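Local coordinates for protein cellulosomal scaffoldin (Bacteroides cellulosolvens, PDB 2Y3N) that serves as a cellulosome scaffold whose type II cohesin domain binds the dockerin-bearing chain of a family-48 glycoside hydrolase, and probably also binds cellulose, at residues G35-I40 / V88-R93; N39-T44 / T133-S138; L23-D28 / A114-K119. All coordinates share one frame; numbering follows the deposited sequence.

Contact 1 of 3, residues G35-I40 / V88-R93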
loop_
_atom_site.group_PDB
_atom_site.type_symbol
_atom_site.label_atom_id
_atom_site.label_comp_id
_atom_site.label_asym_id
_atom_site.label_seq_id
_atom_site.Cartn_x
_atom_site.Cartn_y
_atom_site.Cartn_z
ATOM N N GLY C 35 8.524 2.203 4.589
ATOM C CA GLY C 35 7.103 1.855 4.524
ATOM C C GLY C 35 6.247 2.667 3.582
ATOM O O GLY C 35 6.591 3.774 3.212
ATOM N N TYR C 36 5.112 2.110 3.195
ATOM C CA TYR C 36 4.263 2.823 2.177
ATOM C C TYR C 36 2.810 2.509 2.477
ATOM O O TYR C 36 2.526 1.573 3.173
ATOM C CB TYR C 36 4.592 2.257 0.788
ATOM C CG TYR C 36 4.065 0.855 0.600
ATOM C CD1 TYR C 36 2.729 0.645 0.166
ATOM C CD2 TYR C 36 4.805 -0.233 0.950
ATOM C CE1 TYR C 36 2.204 -0.611 0.040
ATOM C CE2 TYR C 36 4.318 -1.508 0.771
ATOM C CZ TYR C 36 3.004 -1.681 0.333
ATOM O OH TYR C 36 2.488 -2.926 0.208
ATOM N N GLN C 37 1.903 3.310 1.959
ATOM C CA GLN C 37 0.505 2.879 1.897
ATOM C C GLN C 37 0.036 3.386 0.546
ATOM O O GLN C 37 0.397 4.495 0.153
ATOM C CB GLN C 37 -0.313 3.481 3.042
ATOM C CG GLN C 37 -1.853 3.559 2.759
ATOM C CD GLN C 37 -2.647 4.039 3.973
ATOM O OE1 GLN C 37 -2.103 4.731 4.852
ATOM N NE2 GLN C 37 -3.948 3.675 4.027
ATOM N N PHE C 38 -0.780 2.571 -0.124
ATOM C CA PHE C 38 -1.376 2.941 -1.394
ATOM C C PHE C 38 -2.894 2.880 -1.283
ATOM O O PHE C 38 -3.385 2.035 -0.564
ATOM C CB PHE C 38 -0.966 1.959 -2.528
ATOM C CG PHE C 38 0.526 1.969 -2.847
ATOM C CD1 PHE C 38 1.234 3.167 -2.914
ATOM C CD2 PHE C 38 1.191 0.771 -3.074
ATOM C CE1 PHE C 38 2.574 3.198 -3.192
ATOM C CE2 PHE C 38 2.634 0.782 -3.338
ATOM C CZ PHE C 38 3.283 2.005 -3.412
ATOM N N ASN C 39 -3.584 3.775 -2.023
ATOM C CA ASN C 39 -4.930 3.585 -2.446
ATOM C C ASN C 39 -4.968 3.469 -3.966
ATOM O O ASN C 39 -4.568 4.394 -4.650
ATOM C CB ASN C 39 -5.804 4.751 -1.980
ATOM C CG ASN C 39 -6.128 4.698 -0.465
ATOM O OD1 ASN C 39 -5.649 3.807 0.284
ATOM N ND2 ASN C 39 -6.978 5.621 -0.023
ATOM N N ILE C 40 -5.524 2.343 -4.450
ATOM C CA ILE C 40 -5.500 1.967 -5.836
ATOM C C ILE C 40 -6.937 1.651 -6.316
ATOM O O ILE C 40 -7.585 0.724 -5.817
ATOM C CB ILE C 40 -4.550 0.724 -6.094
ATOM C CG1 ILE C 40 -3.122 1.044 -5.639
ATOM C CG2 ILE C 40 -4.550 0.403 -7.595
ATOM C CD1 ILE C 40 -2.122 -0.217 -5.809
ATOM N N VAL C 88 -11.586 -0.248 -4.746
ATOM C CA VAL C 88 -10.487 0.494 -4.148
ATOM C C VAL C 88 -9.688 -0.434 -3.250
ATOM O O VAL C 88 -10.221 -0.970 -2.255
ATOM C CB VAL C 88 -10.983 1.812 -3.440
ATOM C CG1 VAL C 88 -9.888 2.571 -2.704
ATOM C CG2 VAL C 88 -11.574 2.790 -4.475
ATOM N N LEU C 89 -8.410 -0.600 -3.574
ATOM C CA LEU C 89 -7.517 -1.361 -2.735
ATOM C C LEU C 89 -6.891 -0.411 -1.767
ATOM O O LEU C 89 -6.429 0.653 -2.158
ATOM C CB LEU C 89 -6.398 -2.006 -3.598
ATOM C CG LEU C 89 -6.921 -3.022 -4.604
ATOM C CD1 LEU C 89 -5.713 -3.652 -5.269
ATOM C CD2 LEU C 89 -7.791 -4.092 -3.891
ATOM N N ASN C 90 -6.804 -0.806 -0.498
ATOM C CA ASN C 90 -6.134 0.053 0.478
ATOM C C ASN C 90 -5.220 -0.775 1.376
ATOM O O ASN C 90 -5.658 -1.498 2.248
ATOM C CB ASN C 90 -7.125 0.963 1.255
ATOM C CG ASN C 90 -6.489 1.582 2.529
ATOM O OD1 ASN C 90 -5.324 1.944 2.530
ATOM N ND2 ASN C 90 -7.250 1.660 3.590
ATOM N N PHE C 91 -3.850 -0.607 1.128
ATOM C CA PHE C 91 -2.956 -1.503 1.848
ATOM C C PHE C 91 -1.590 -0.889 2.096
ATOM O O PHE C 91 -1.179 0.043 1.404
ATOM C CB PHE C 91 -2.803 -2.824 1.090
ATOM C CG PHE C 91 -2.262 -2.665 -0.303
ATOM C CD1 PHE C 91 -0.896 -2.661 -0.533
ATOM C CD2 PHE C 91 -3.118 -2.519 -1.380
ATOM C CE1 PHE C 91 -0.396 -2.514 -1.812
ATOM C CE2 PHE C 91 -2.624 -2.373 -2.663
ATOM C CZ PHE C 91 -1.261 -2.370 -2.879
ATOM N N GLY C 92 -0.843 -1.376 2.965
ATOM C CA GLY C 92 0.508 -0.910 3.119
ATOM C C GLY C 92 1.304 -1.865 3.977
ATOM O O GLY C 92 0.755 -2.765 4.596
ATOM N N ARG C 93 2.615 -1.611 4.019
ATOM C CA ARG C 93 3.537 -2.396 4.833
ATOM C C ARG C 93 4.622 -1.469 5.353
ATOM O O ARG C 93 5.068 -0.555 4.650
ATOM C CB ARG C 93 4.152 -3.480 3.989
ATOM C CG ARG C 93 5.088 -4.490 4.707
ATOM C CD ARG C 93 5.425 -5.577 3.735
ATOM N NE ARG C 93 6.406 -6.539 4.223
ATOM C CZ ARG C 93 6.165 -7.589 5.001
ATOM N NH1 ARG C 93 4.989 -7.740 5.560
ATOM N NH2 ARG C 93 7.161 -8.435 5.336
HETATM O O HOH W 1 -6.091 3.736 5.883
#
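An antiparallel strand pair of the cohesin beta-sandwich joins Tyr-36, Phe-38 and Ile-40 to Arg-93, Phe-91 and Leu-89, with segment axes 4.7 Å apart and running at 176°. Two backbone bonds close each of these hydrogen-bonded pairs, the shortest being Leu-89 N to Ile-40 O at 2.7 Å. Between them, Gln-37 sits opposite Gly-92 with only 4.0 Å from CA to CA; a side chain modelled on the glycine would run into Tyr-36 O and Gln-37 CA, so lacking one is probably what allows the strands this close.

The two faces differ in chemistry. On the face of Gln-37 and Asn-90, Gln-37 NE2 gives its N-H to Asn-90 OD1 at 2.7 Å. The two amides are nearly coplanar, 13° apart, and the Gln-37 chain reaches across because its CG lies trans to the backbone N (chi1 157°). A water accepts from the same NE2 and, weakly, from Asn-90 ND2. The amide also binds another chain: Gln-37 OE1 accepts from Met-17 N of the family-48 glycoside hydrolase chain, placing this face in the cohesin-dockerin interface.

The other face is largely apolar, with three aromatic rings. Phe-91 CZ meets Ile-40 CD1 at 3.7 Å, and Phe-91 CE1 lies at the edge of the Phe-38 ring, 3.9 Å from CD2. Arg-93 leads its guanidinium away to a salt bridge with Asp-78, while its backbone N lies over one face of the Tyr-36 ring. That ring folds back over the neighbouring strand, leaving Tyr-36 OH at the edge of the Phe-91 ring, 3.5 Å from CD1.

Contact 2 of 3, residues N39-T44 / T133-S138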
loop_
_atom_site.group_PDB
_atom_site.type_symbol
_atom_site.label_atom_id
_atom_site.label_comp_id
_atom_site.label_asym_id
_atom_site.label_seq_id
_atom_site.Cartn_x
_atom_site.Cartn_y
_atom_site.Cartn_z
ATOM N N ASN C 39 -3.584 3.775 -2.023
ATOM C CA ASN C 39 -4.930 3.585 -2.446
ATOM C C ASN C 39 -4.968 3.469 -3.966
ATOM O O ASN C 39 -4.568 4.394 -4.650
ATOM C CB ASN C 39 -5.804 4.751 -1.980
ATOM C CG ASN C 39 -6.128 4.698 -0.465
ATOM O OD1 ASN C 39 -5.649 3.807 0.284
ATOM N ND2 ASN C 39 -6.978 5.621 -0.023
ATOM N N ILE C 40 -5.524 2.343 -4.450
ATOM C CA ILE C 40 -5.500 1.967 -5.836
ATOM C C ILE C 40 -6.937 1.651 -6.316
ATOM O O ILE C 40 -7.585 0.724 -5.817
ATOM C CB ILE C 40 -4.550 0.724 -6.094
ATOM C CG1 ILE C 40 -3.122 1.044 -5.639
ATOM C CG2 ILE C 40 -4.550 0.403 -7.595
ATOM C CD1 ILE C 40 -2.122 -0.217 -5.809
ATOM N N LYS C 41 -7.427 2.490 -7.228
ATOM C CA LYS C 41 -8.741 2.325 -7.800
ATOM C C LYS C 41 -8.610 1.456 -9.049
ATOM O O LYS C 41 -7.724 1.719 -9.928
ATOM C CB LYS C 41 -9.303 3.711 -8.200
ATOM C CG LYS C 41 -10.580 3.590 -9.147
ATOM C CD LYS C 41 -11.807 3.820 -8.285
ATOM C CE LYS C 41 -13.151 3.491 -8.984
ATOM N NZ LYS C 41 -13.490 1.986 -9.033
ATOM N N TYR C 42 -9.444 0.429 -9.154
ATOM C CA TYR C 42 -9.568 -0.365 -10.383
ATOM C C TYR C 42 -11.060 -0.471 -10.810
ATOM O O TYR C 42 -11.969 -0.196 -10.045
ATOM C CB TYR C 42 -8.976 -1.795 -10.233
ATOM C CG TYR C 42 -9.694 -2.538 -9.142
ATOM C CD1 TYR C 42 -9.279 -2.397 -7.799
ATOM C CD2 TYR C 42 -10.776 -3.414 -9.430
ATOM C CE1 TYR C 42 -9.988 -3.060 -6.725
ATOM C CE2 TYR C 42 -11.491 -4.103 -8.343
ATOM C CZ TYR C 42 -11.052 -3.903 -7.025
ATOM O OH TYR C 42 -11.673 -4.518 -5.959
ATOM N N ASN C 43 -11.253 -0.850 -12.060
ATOM C CA ASN C 43 -12.539 -0.941 -12.704
ATOM C C ASN C 43 -13.211 -2.309 -12.452
ATOM O O ASN C 43 -12.801 -3.326 -13.001
ATOM C CB ASN C 43 -12.413 -0.613 -14.232
ATOM C CG ASN C 43 -13.798 -0.460 -14.892
ATOM O OD1 ASN C 43 -14.738 -1.102 -14.459
ATOM N ND2 ASN C 43 -13.941 0.452 -15.843
ATOM N N THR C 44 -14.270 -2.325 -11.631
ATOM C CA THR C 44 -14.816 -3.561 -11.134
ATOM C C THR C 44 -15.652 -4.284 -12.190
ATOM O O THR C 44 -15.899 -5.478 -12.056
ATOM C CB THR C 44 -15.744 -3.366 -9.883
ATOM O OG1 THR C 44 -16.811 -2.518 -10.232
ATOM C CG2 THR C 44 -15.007 -2.795 -8.717
ATOM N N THR C 133 -5.567 2.949 -10.963
ATOM C CA THR C 133 -5.089 4.322 -10.680
ATOM C C THR C 133 -4.749 4.549 -9.235
ATOM O O THR C 133 -5.534 4.268 -8.395
ATOM C CB THR C 133 -6.155 5.360 -11.164
ATOM O OG1 THR C 133 -6.309 5.142 -12.561
ATOM C CG2 THR C 133 -5.698 6.841 -10.918
ATOM N N PHE C 134 -3.575 5.139 -8.935
ATOM C CA PHE C 134 -3.297 5.544 -7.583
ATOM C C PHE C 134 -4.020 6.877 -7.330
ATOM O O PHE C 134 -3.850 7.837 -8.073
ATOM C CB PHE C 134 -1.821 5.745 -7.373
ATOM C CG PHE C 134 -1.035 4.486 -7.424
ATOM C CD1 PHE C 134 -0.743 3.892 -8.652
ATOM C CD2 PHE C 134 -0.547 3.897 -6.230
ATOM C CE1 PHE C 134 -0.015 2.676 -8.702
ATOM C CE2 PHE C 134 0.255 2.742 -6.336
ATOM C CZ PHE C 134 0.509 2.167 -7.557
ATOM N N GLU C 135 -4.884 6.881 -6.318
ATOM C CA GLU C 135 -5.636 8.082 -5.997
ATOM C C GLU C 135 -6.200 7.971 -4.565
ATOM O O GLU C 135 -6.521 6.875 -4.134
ATOM C CB GLU C 135 -6.790 8.297 -6.994
ATOM C CG GLU C 135 -7.806 7.204 -7.050
ATOM C CD GLU C 135 -9.164 7.696 -7.550
ATOM O OE1 GLU C 135 -9.468 8.906 -7.435
ATOM O OE2 GLU C 135 -9.927 6.859 -8.026
ATOM N N ASN C 136 -6.350 9.124 -3.904
ATOM C CA ASN C 136 -6.822 9.205 -2.499
ATOM C C ASN C 136 -8.217 8.672 -2.291
ATOM O O ASN C 136 -9.186 9.157 -2.901
ATOM C CB ASN C 136 -6.758 10.653 -1.933
ATOM C CG ASN C 136 -5.390 11.252 -2.010
ATOM O OD1 ASN C 136 -4.386 10.550 -2.217
ATOM N ND2 ASN C 136 -5.325 12.578 -1.855
ATOM N N GLY C 137 -8.340 7.653 -1.448
ATOM C CA GLY C 137 -9.644 7.250 -0.920
ATOM C C GLY C 137 -9.887 8.073 0.319
ATOM O O GLY C 137 -9.166 9.006 0.629
ATOM N N SER C 138 -10.943 7.775 1.048
ATOM C CA SER C 138 -11.372 8.678 2.130
ATOM C C SER C 138 -10.413 8.618 3.317
ATOM O O SER C 138 -10.317 9.565 4.093
ATOM C CB SER C 138 -12.812 8.342 2.540
ATOM O OG SER C 138 -12.791 7.009 3.054
HETATM O O HOH W 2 -8.510 2.988 -12.487
#
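Lys-41 O is held by two donors: Thr-133 N at 2.7 Å, and a water at 3.0 Å that also donates to Thr-133 OG1. The reverse bond, Lys-41 N to Thr-133 O, completes an antiparallel hydrogen-bonded pair. Two residues along each strand, Glu-135 N gives to Asn-39 O at 3.0 Å, so the backbone pairing carries on just past residue 134, where the regular strand stops.

Between these bonds, Ile-40 and Phe-134 lie side by side and point the same way. Ile-40 CG1 stands over one face of the phenyl ring, offset toward the rim, in a CH-pi contact 4.1 Å from the ring centroid and 22° off its normal; Ile-40 CD1 also meets Phe-134 CE2. Cutting Ile-40 back to an alanine removes CG1 and CD1, which would probably open a gap over that side of the Phe-134 ring and leave it freer to shift.

Outside, the Glu-135 carboxylate runs alongside the aliphatic part of Lys-41, with OE2 3.2 Å from Lys-41 CB. The charges do not meet: Lys-41 NZ is 6.1 Å from Glu-135 OE2. Bent at chi2 (101°) and again at chi4, the lysine instead carries NZ back to Tyr-42 O at 2.8 Å, and NZ also donates to Gln-86 O. The pairing lies where strand 129-134 ends beside strand 33-41, with Ile-40 and Phe-134 on one face, Lys-41 and Thr-133 on the other, the apolar-inside, polar-outside pattern of a beta-sandwich sheet.

Contact 3 of 3, residues L23-D28 / A114-K119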
loop_
_atom_site.group_PDB
_atom_site.type_symbol
_atom_site.label_atom_id
_atom_site.label_comp_id
_atom_site.label_asym_id
_atom_site.label_seq_id
_atom_site.Cartn_x
_atom_site.Cartn_y
_atom_site.Cartn_z
ATOM N N LEU C 23 0.514 -6.529 -11.601
ATOM C CA LEU C 23 1.052 -5.173 -11.460
ATOM C C LEU C 23 2.172 -5.185 -10.415
ATOM O O LEU C 23 1.913 -5.349 -9.229
ATOM C CB LEU C 23 -0.091 -4.250 -11.002
ATOM C CG LEU C 23 0.364 -2.791 -10.880
ATOM C CD1 LEU C 23 0.767 -2.230 -12.331
ATOM C CD2 LEU C 23 -0.708 -1.941 -10.236
ATOM N N THR C 24 3.442 -5.070 -10.837
ATOM C CA THR C 24 4.483 -4.892 -9.856
ATOM C C THR C 24 4.624 -3.399 -9.587
ATOM O O THR C 24 4.777 -2.607 -10.524
ATOM C CB THR C 24 5.903 -5.479 -10.416
ATOM O OG1 THR C 24 5.732 -6.900 -10.638
ATOM C CG2 THR C 24 7.100 -5.299 -9.382
ATOM N N ILE C 25 4.701 -3.037 -8.312
ATOM C CA ILE C 25 4.845 -1.629 -7.834
ATOM C C ILE C 25 6.188 -1.485 -7.184
ATOM O O ILE C 25 6.538 -2.288 -6.282
ATOM C CB ILE C 25 3.758 -1.262 -6.798
ATOM C CG1 ILE C 25 2.399 -1.535 -7.377
ATOM C CG2 ILE C 25 3.904 0.204 -6.465
ATOM C CD1 ILE C 25 1.253 -1.715 -6.249
ATOM N N ASN C 26 7.008 -0.575 -7.721
ATOM C CA ASN C 26 8.329 -0.299 -7.186
ATOM C C ASN C 26 8.446 1.068 -6.585
ATOM O O ASN C 26 7.735 1.995 -6.978
ATOM C CB ASN C 26 9.410 -0.444 -8.302
ATOM C CG ASN C 26 9.276 -1.797 -9.050
ATOM O OD1 ASN C 26 9.664 -2.802 -8.545
ATOM N ND2 ASN C 26 8.706 -1.787 -10.266
ATOM N N VAL C 27 9.376 1.197 -5.643
ATOM C CA VAL C 27 9.855 2.499 -5.274
ATOM C C VAL C 27 11.195 2.659 -5.947
ATOM O O VAL C 27 11.925 1.679 -6.159
ATOM C CB VAL C 27 9.939 2.676 -3.782
ATOM C CG1 VAL C 27 8.522 2.816 -3.238
ATOM C CG2 VAL C 27 10.718 1.539 -3.101
ATOM N N ASP C 28 11.546 3.889 -6.276
ATOM C CA ASP C 28 12.864 4.107 -6.905
ATOM C C ASP C 28 13.525 5.313 -6.249
ATOM O O ASP C 28 12.983 6.434 -6.337
ATOM C CB ASP C 28 12.681 4.311 -8.410
ATOM C CG ASP C 28 14.007 4.194 -9.144
ATOM O OD1 ASP C 28 14.515 3.070 -9.340
ATOM O OD2 ASP C 28 14.631 5.229 -9.402
ATOM N N ALA C 114 5.454 -4.492 -3.766
ATOM C CA ALA C 114 4.195 -5.239 -3.775
ATOM C C ALA C 114 3.877 -5.573 -5.201
ATOM O O ALA C 114 4.411 -4.944 -6.121
ATOM C CB ALA C 114 3.048 -4.338 -3.258
ATOM N N LYS C 115 3.051 -6.605 -5.361
ATOM C CA LYS C 115 2.656 -7.148 -6.629
ATOM C C LYS C 115 1.163 -7.409 -6.539
ATOM O O LYS C 115 0.753 -8.241 -5.753
ATOM C CB LYS C 115 3.383 -8.497 -6.890
ATOM C CG LYS C 115 4.930 -8.222 -7.248
ATOM C CD LYS C 115 5.710 -9.449 -7.760
ATOM C CE LYS C 115 5.421 -10.690 -6.952
ATOM N NZ LYS C 115 6.045 -11.936 -7.569
ATOM N N VAL C 116 0.381 -6.740 -7.374
ATOM C CA VAL C 116 -1.053 -6.794 -7.268
ATOM C C VAL C 116 -1.522 -7.401 -8.551
ATOM O O VAL C 116 -1.301 -6.833 -9.644
ATOM C CB VAL C 116 -1.701 -5.378 -7.100
ATOM C CG1 VAL C 116 -3.176 -5.567 -6.994
ATOM C CG2 VAL C 116 -1.147 -4.709 -5.811
ATOM N N THR C 117 -2.109 -8.595 -8.431
ATOM C CA THR C 117 -2.659 -9.292 -9.600
ATOM C C THR C 117 -4.145 -9.029 -9.773
ATOM O O THR C 117 -4.924 -9.059 -8.774
ATOM C CB THR C 117 -2.342 -10.792 -9.547
ATOM O OG1 THR C 117 -0.924 -10.979 -9.484
ATOM C CG2 THR C 117 -2.872 -11.560 -10.763
ATOM N N PHE C 118 -4.534 -8.735 -11.022
ATOM C CA PHE C 118 -5.934 -8.629 -11.422
ATOM C C PHE C 118 -6.299 -9.761 -12.398
ATOM O O PHE C 118 -5.552 -10.158 -13.345
ATOM C CB PHE C 118 -6.214 -7.293 -12.125
ATOM C CG PHE C 118 -6.022 -6.090 -11.237
ATOM C CD1 PHE C 118 -7.075 -5.629 -10.473
ATOM C CD2 PHE C 118 -4.772 -5.460 -11.128
ATOM C CE1 PHE C 118 -6.911 -4.570 -9.648
ATOM C CE2 PHE C 118 -4.597 -4.364 -10.300
ATOM C CZ PHE C 118 -5.654 -3.908 -9.564
ATOM N N LYS C 119 -7.471 -10.284 -12.157
ATOM C CA LYS C 119 -8.063 -11.252 -13.107
ATOM C C LYS C 119 -9.025 -10.475 -13.979
ATOM O O LYS C 119 -9.901 -9.803 -13.456
ATOM C CB LYS C 119 -8.884 -12.292 -12.355
ATOM C CG LYS C 119 -9.480 -13.388 -13.272
ATOM C CD LYS C 119 -10.409 -14.285 -12.451
ATOM C CE LYS C 119 -11.352 -15.088 -13.345
ATOM N NZ LYS C 119 -12.135 -16.082 -12.487
#
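Leu-23, Ile-25, Ala-114 and Val-116 direct their side chains to one face of an antiparallel strand pair, and Thr-24 and Lys-115 to the other, the two-sided pattern of a beta-sandwich sheet. In this cohesin the apolar face looks into the core: Ile-25 touches Phe-38 and Ile-40, and Ala-114 touches Tyr-36, all on the opposing strand 33-41. The segment axes approach to 4.6 Å at 157°, twisted away from exact antiparallel.

On the inner face the main contact is diagonal. Ile-25 and Val-116 cross at a slant, with Ile-25 CD1 3.9 Å from Val-116 CG2. The isoleucine chi1 of -55° sets CG1 trans to the carbonyl carbon, and the extended chi2 then carries CD1 toward the valine. Ala-114 is directly paired with Ile-25, and its CB stands 4.4 Å from Ile-25 CD1, a looser contact than that with Val-116. Leu-23 meets Val-116 mainly through its base, and its side chain also packs on Thr-8 and Ile-10 of strand 4-10.

On the outer face Thr-24 and Lys-115 run side by side: Thr-24 OG1 rests 3.7 Å from Lys-115 CG, a contact with the lysine's aliphatic part. The ammonium end leads off to a long, weak ion pair with Asp-65.

Three backbone bonds fix the register. Ile-25 N to Ala-114 O is the straightest at 171°, and Leu-23 and Val-116 bond reciprocally. In the shorter of those two, Leu-23 N lies 2.7 Å from Val-116 O.

How the contacts relate
Contacts 1 and 2 lie in one sheet, on either side of strand 33-41, and share Asn-39 and Ile-40; contact 3 belongs to the opposing sheet. Contacts 1 and 3 are buried near the chain centre, whereas contact 2 is only partly buried, has three backbone bonds against six in contact 1, and adds a water and the polar Lys-41 and Glu-135 at its rim. The sheets meet through apolar groups: Leu-89 CD1 lies 3.6 Å from Val-116 CG1, the rings of Tyr-42 and Phe-118 meet, and Phe-134 packs on Ile-25. The polar outer face of contact 1 meets the hydrolase chain, while no other protein chain of the assembly touches contact 3.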